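Local coordinates for Ro sixty-related protein, RSR (Deinococcus radiodurans, PDB 2NVO) that binds several small RNAs that accumulate during recovery from ultraviolet irradiation and contributes to the resistance of the bacterium to such irradiation, at residues M409-P417 with S435-P446. Sequence-based numbering, arbitrary orientation.
Sequences MGFAEQFRP and SVSFGGTDCAQP. Unlike the reference sequence in segment 435-446: Val436 (reference Met).
The ring of Phe411 is held between Thr441 and Phe415 where the edge hairpin of the VWFA-like domain meets the loop running into helix 445-452. Thr441 covers one face through its backbone carbon: CA lies 4.2 Å from the ring centroid, 15° off the normal, a CH-pi contact, while CG2 reaches over the same face to CE2. Phe415, from the returning strand of the hairpin, brings CE1 over the rim of the opposite face. With CG anti to its own carbonyl carbon (chi1 -62°), Phe411 sends its ring along the loop, and its rim meets oxygens near the ring plane: CE1 is 3.1 Å from Asp442 O, and CD1 faces Gln445 OE1. Its backbone anchors the same region, because Gly439 N donates to Phe411 O over 2.9 Å in a nearly straight bond.

Phe415 packs on Gln445 and Pro446. Its CZ sits 3.7 Å from Pro446 CB, and the extended side chain of Gln445 slides past it in the reverse direction, CG over one ring face and its amide plane turned 21° from that of the ring. Pro446 CG also touches Phe411 CZ, and Trp449 meets the Phe415 ring edge-to-face.

At the other end Arg416 grips Glu413 side-on, NE to OE1 and NH2 to OE2 at 2.9 Å, bracing the hairpin turn; Glu413 CG lies 3.0 Å from Ser437 OG, a contact without a bond.

Thr441, probably a metal ligand as in relatives, has its OG1 hydrogen-bonded to Asp370. Aromatic and apolar packing plus one backbone bond thus seat the Thr441 loop against the end of the hairpin, beside a polar Glu413-Arg416 end. Phe438, next to Gly439, has its side chain about 5 Å from the calcium ion (nearest atoms), consistent with a part in shaping the MIDAS-like site.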
ATOM      1  N   MET A 409      -1.925 -26.039   7.942  1.00  9.66           N
ATOM      2  CA  MET A 409      -2.875 -26.821   8.690  1.00  8.68           C
ATOM      3  C   MET A 409      -4.250 -26.186   8.473  1.00  9.92           C
ATOM      4  O   MET A 409      -4.349 -25.052   8.009  1.00  8.39           O
ATOM      5  CB  MET A 409      -2.536 -26.778  10.184  1.00  8.08           C
ATOM      6  CG  MET A 409      -1.087 -27.180  10.510  1.00 11.81           C
ATOM      7  SD  MET A 409      -0.877 -28.950  10.241  1.00 13.64           S
ATOM      8  CE  MET A 409      -1.806 -29.583  11.634  1.00 11.32           C
ATOM      9  N   GLY A 410      -5.298 -26.919   8.841  1.00  9.77           N
ATOM     10  CA  GLY A 410      -6.660 -26.438   8.700  1.00 11.71           C
ATOM     11  C   GLY A 410      -7.487 -26.793   9.917  1.00 11.06           C
ATOM     12  O   GLY A 410      -7.212 -27.804  10.594  1.00 11.05           O
ATOM     13  N   PHE A 411      -8.478 -25.948  10.207  1.00  8.54           N
ATOM     14  CA  PHE A 411      -9.373 -26.155  11.338  1.00  9.90           C
ATOM     15  C   PHE A 411     -10.552 -27.036  10.871  1.00  9.66           C
ATOM     16  O   PHE A 411     -11.708 -26.602  10.819  1.00  7.59           O
ATOM     17  CB  PHE A 411      -9.900 -24.816  11.865  1.00  9.35           C
ATOM     18  CG  PHE A 411      -8.828 -23.862  12.399  1.00 11.64           C
ATOM     19  CD1 PHE A 411      -8.473 -23.864  13.749  1.00  9.78           C
ATOM     20  CD2 PHE A 411      -8.223 -22.932  11.568  1.00  9.45           C
ATOM     21  CE1 PHE A 411      -7.547 -22.977  14.228  1.00  8.29           C
ATOM     22  CE2 PHE A 411      -7.282 -22.040  12.054  1.00  5.74           C
ATOM     23  CZ  PHE A 411      -6.949 -22.066  13.385  1.00  9.13           C
ATOM     24  N   ALA A 412     -10.238 -28.269  10.509  1.00 11.48           N
ATOM     25  CA  ALA A 412     -11.200 -29.173   9.887  1.00 14.58           C
ATOM     26  C   ALA A 412     -11.915 -30.066  10.901  1.00 16.59           C
ATOM     27  O   ALA A 412     -12.121 -29.661  12.047  1.00 17.07           O
ATOM     28  CB  ALA A 412     -10.515 -29.992   8.799  1.00 14.00           C
ATOM     29  N   GLU A 413     -12.334 -31.258  10.465  1.00 24.50           N
ATOM     30  CA  GLU A 413     -12.866 -32.286  11.370  1.00 23.87           C
ATOM     31  C   GLU A 413     -12.055 -32.237  12.660  1.00 24.14           C
ATOM     32  O   GLU A 413     -12.580 -32.100  13.768  1.00 30.61           O
ATOM     33  CB  GLU A 413     -12.723 -33.684  10.745  1.00 29.85           C
ATOM     34  CG  GLU A 413     -12.808 -33.722   9.222  1.00 31.26           C
ATOM     35  CD  GLU A 413     -11.463 -33.507   8.535  1.00 27.61           C
ATOM     36  OE1 GLU A 413     -10.426 -33.911   9.111  1.00 26.27           O
ATOM     37  OE2 GLU A 413     -11.448 -32.949   7.411  1.00 28.26           O
ATOM     38  N   GLN A 414     -10.749 -32.329  12.493  1.00 22.57           N
ATOM     39  CA  GLN A 414      -9.840 -31.956  13.549  1.00 24.06           C
ATOM     40  C   GLN A 414      -8.739 -31.107  12.945  1.00 18.28           C
ATOM     41  O   GLN A 414      -8.675 -30.936  11.725  1.00 18.46           O
ATOM     42  CB  GLN A 414      -9.264 -33.197  14.224  1.00 29.53           C
ATOM     43  CG  GLN A 414      -9.151 -34.387  13.321  1.00 33.43           C
ATOM     44  CD  GLN A 414      -9.540 -35.658  14.044  1.00 42.58           C
ATOM     45  OE1 GLN A 414      -9.876 -35.629  15.233  1.00 45.93           O
ATOM     46  NE2 GLN A 414      -9.511 -36.783  13.331  1.00 46.03           N
ATOM     47  N   PHE A 415      -7.888 -30.565  13.804  1.00 18.15           N
ATOM     48  CA  PHE A 415      -6.792 -29.721  13.358  1.00 15.89           C
ATOM     49  C   PHE A 415      -5.766 -30.574  12.663  1.00 16.55           C
ATOM     50  O   PHE A 415      -5.125 -31.423  13.282  1.00 20.94           O
ATOM     51  CB  PHE A 415      -6.171 -28.975  14.535  1.00 14.04           C
ATOM     52  CG  PHE A 415      -5.254 -27.872  14.122  1.00 10.99           C
ATOM     53  CD1 PHE A 415      -5.773 -26.670  13.640  1.00 10.70           C
ATOM     54  CD2 PHE A 415      -3.883 -28.030  14.191  1.00 11.12           C
ATOM     55  CE1 PHE A 415      -4.932 -25.649  13.254  1.00  9.60           C
ATOM     56  CE2 PHE A 415      -3.027 -27.013  13.812  1.00 10.19           C
ATOM     57  CZ  PHE A 415      -3.554 -25.813  13.335  1.00  9.14           C
ATOM     58  N   ARG A 416      -5.615 -30.380  11.367  1.00 13.42           N
ATOM     59  CA  ARG A 416      -4.825 -31.317  10.590  1.00 15.15           C
ATOM     60  C   ARG A 416      -4.152 -30.618   9.434  1.00 14.96           C
ATOM     61  O   ARG A 416      -4.512 -29.494   9.094  1.00 13.52           O
ATOM     62  CB  ARG A 416      -5.721 -32.429  10.051  1.00 21.46           C
ATOM     63  CG  ARG A 416      -6.733 -31.937   9.032  1.00 20.71           C
ATOM     64  CD  ARG A 416      -7.233 -33.067   8.165  1.00 21.72           C
ATOM     65  NE  ARG A 416      -8.412 -32.676   7.400  1.00 21.70           N
ATOM     66  CZ  ARG A 416      -8.372 -32.142   6.187  1.00 20.81           C
ATOM     67  NH1 ARG A 416      -7.209 -31.918   5.584  1.00 17.73           N
ATOM     68  NH2 ARG A 416      -9.505 -31.827   5.575  1.00 26.49           N
ATOM     69  N   PRO A 417      -3.166 -31.286   8.821  1.00 16.74           N
ATOM     70  CA  PRO A 417      -2.454 -30.765   7.658  1.00 14.68           C
ATOM     71  C   PRO A 417      -3.390 -30.715   6.474  1.00 15.88           C
ATOM     72  O   PRO A 417      -4.274 -31.575   6.358  1.00 14.45           O
ATOM     73  CB  PRO A 417      -1.369 -31.817   7.408  1.00 15.17           C
ATOM     74  CG  PRO A 417      -1.228 -32.549   8.688  1.00 14.04           C
ATOM     75  CD  PRO A 417      -2.592 -32.558   9.291  1.00 17.08           C
ATOM     76  N   SER A 435     -13.362 -27.733   3.640  1.00 14.53           N
ATOM     77  CA  SER A 435     -13.768 -28.973   4.250  1.00 19.18           C
ATOM     78  C   SER A 435     -15.189 -28.804   4.753  1.00 17.04           C
ATOM     79  O   SER A 435     -15.465 -27.923   5.564  1.00 19.50           O
ATOM     80  CB  SER A 435     -12.810 -29.334   5.389  1.00 17.32           C
ATOM     81  OG  SER A 435     -13.314 -30.414   6.145  1.00 20.92           O
ATOM     82  N   VAL A 436     -16.085 -29.650   4.261  1.00 21.11           N
ATOM     83  CA  VAL A 436     -17.483 -29.674   4.700  1.00 21.84           C
ATOM     84  C   VAL A 436     -17.643 -29.763   6.221  1.00 20.32           C
ATOM     85  O   VAL A 436     -18.539 -29.146   6.794  1.00 19.57           O
ATOM     86  CB  VAL A 436     -18.251 -30.852   4.058  1.00 25.80           C
ATOM     87  CG1 VAL A 436     -19.701 -30.823   4.485  1.00 28.53           C
ATOM     88  CG2 VAL A 436     -18.136 -30.799   2.548  1.00 31.05           C
ATOM     89  N   SER A 437     -16.786 -30.536   6.878  1.00 20.49           N
ATOM     90  CA  SER A 437     -16.806 -30.575   8.330  1.00 18.25           C
ATOM     91  C   SER A 437     -15.628 -29.781   8.857  1.00 18.49           C
ATOM     92  O   SER A 437     -14.489 -29.965   8.428  1.00 23.90           O
ATOM     93  CB  SER A 437     -16.798 -32.015   8.855  1.00 24.09           C
ATOM     94  OG  SER A 437     -15.528 -32.605   8.685  1.00 34.07           O
ATOM     95  N   PHE A 438     -15.901 -28.878   9.778  1.00 16.16           N
ATOM     96  CA  PHE A 438     -14.874 -27.952  10.227  1.00 13.73           C
ATOM     97  C   PHE A 438     -15.061 -27.766  11.713  1.00 12.36           C
ATOM     98  O   PHE A 438     -16.073 -28.194  12.269  1.00 12.46           O
ATOM     99  CB  PHE A 438     -15.005 -26.620   9.480  1.00 11.45           C
ATOM    100  CG  PHE A 438     -16.370 -26.003   9.599  1.00 11.63           C
ATOM    101  CD1 PHE A 438     -16.691 -25.224  10.687  1.00 11.50           C
ATOM    102  CD2 PHE A 438     -17.336 -26.236   8.634  1.00 15.11           C
ATOM    103  CE1 PHE A 438     -17.962 -24.649  10.811  1.00 15.56           C
ATOM    104  CE2 PHE A 438     -18.611 -25.670   8.747  1.00 13.43           C
ATOM    105  CZ  PHE A 438     -18.918 -24.872   9.840  1.00 13.74           C
ATOM    106  N   GLY A 439     -14.087 -27.136  12.358  1.00 13.82           N
ATOM    107  CA  GLY A 439     -14.196 -26.784  13.757  1.00 10.64           C
ATOM    108  C   GLY A 439     -14.070 -25.285  13.913  1.00 10.89           C
ATOM    109  O   GLY A 439     -13.905 -24.572  12.934  1.00 10.61           O
ATOM    110  N   GLY A 440     -14.155 -24.809  15.143  1.00 11.42           N
ATOM    111  CA  GLY A 440     -14.081 -23.393  15.429  1.00 12.91           C
ATOM    112  C   GLY A 440     -12.717 -22.861  15.042  1.00 10.76           C
ATOM    113  O   GLY A 440     -11.708 -23.557  15.157  1.00 11.36           O
ATOM    114  N   THR A 441     -12.673 -21.622  14.582  1.00  8.10           N
ATOM    115  CA  THR A 441     -11.397 -21.033  14.199  1.00  7.90           C
ATOM    116  C   THR A 441     -10.664 -20.502  15.446  1.00 10.47           C
ATOM    117  O   THR A 441     -10.695 -19.324  15.749  1.00  8.19           O
ATOM    118  CB  THR A 441     -11.569 -19.972  13.107  1.00  8.07           C
ATOM    119  OG1 THR A 441     -12.082 -20.629  11.938  1.00  6.91           O
ATOM    120  CG2 THR A 441     -10.208 -19.357  12.773  1.00  7.98           C
ATOM    121  N   ASP A 442      -9.991 -21.405  16.156  1.00  9.24           N
ATOM    122  CA  ASP A 442      -9.362 -21.061  17.430  1.00  9.63           C
ATOM    123  C   ASP A 442      -7.892 -20.715  17.210  1.00  9.68           C
ATOM    124  O   ASP A 442      -7.087 -21.609  16.945  1.00  8.30           O
ATOM    125  CB  ASP A 442      -9.470 -22.261  18.375  1.00 10.97           C
ATOM    126  CG  ASP A 442      -8.848 -22.013  19.736  1.00 13.03           C
ATOM    127  OD1 ASP A 442      -8.239 -20.957  19.978  1.00 11.29           O
ATOM    128  OD2 ASP A 442      -8.975 -22.911  20.589  1.00 16.80           O
ATOM    129  N   CYS A 443      -7.550 -19.440  17.354  1.00  8.20           N
ATOM    130  CA  CYS A 443      -6.211 -18.976  17.023  1.00  8.46           C
ATOM    131  C   CYS A 443      -5.159 -19.459  18.014  1.00  9.25           C
ATOM    132  O   CYS A 443      -3.978 -19.276  17.777  1.00  8.50           O
ATOM    133  CB  CYS A 443      -6.159 -17.450  16.949  1.00  9.07           C
ATOM    134  SG  CYS A 443      -7.341 -16.680  15.751  1.00 10.49           S
ATOM    135  N   ALA A 444      -5.584 -20.036  19.140  1.00 10.42           N
ATOM    136  CA  ALA A 444      -4.625 -20.582  20.095  1.00  9.21           C
ATOM    137  C   ALA A 444      -4.177 -21.966  19.653  1.00  8.33           C
ATOM    138  O   ALA A 444      -3.054 -22.404  19.932  1.00 10.66           O
ATOM    139  CB  ALA A 444      -5.233 -20.645  21.500  1.00  9.84           C
ATOM    140  N   GLN A 445      -5.054 -22.647  18.945  1.00  7.02           N
ATOM    141  CA  GLN A 445      -4.893 -24.062  18.672  1.00  9.12           C
ATOM    142  C   GLN A 445      -3.661 -24.476  17.821  1.00  9.38           C
ATOM    143  O   GLN A 445      -3.041 -25.519  18.087  1.00 11.03           O
ATOM    144  CB  GLN A 445      -6.196 -24.608  18.092  1.00 11.42           C
ATOM    145  CG  GLN A 445      -6.169 -26.092  17.810  1.00 14.31           C
ATOM    146  CD  GLN A 445      -7.532 -26.629  17.434  1.00 19.42           C
ATOM    147  OE1 GLN A 445      -8.395 -25.894  16.942  1.00 17.68           O
ATOM    148  NE2 GLN A 445      -7.739 -27.918  17.668  1.00 17.16           N
ATOM    149  N   PRO A 446      -3.298 -23.675  16.800  1.00  8.64           N
ATOM    150  CA  PRO A 446      -2.089 -24.013  16.036  1.00  7.79           C
ATOM    151  C   PRO A 446      -0.859 -23.979  16.938  1.00  8.27           C
ATOM    152  O   PRO A 446       0.057 -24.784  16.745  1.00  7.33           O
ATOM    153  CB  PRO A 446      -1.977 -22.876  15.002  1.00  7.19           C
ATOM    154  CG  PRO A 446      -3.388 -22.328  14.866  1.00  5.85           C
ATOM    155  CD  PRO A 446      -3.978 -22.470  16.277  1.00  7.42           C
TER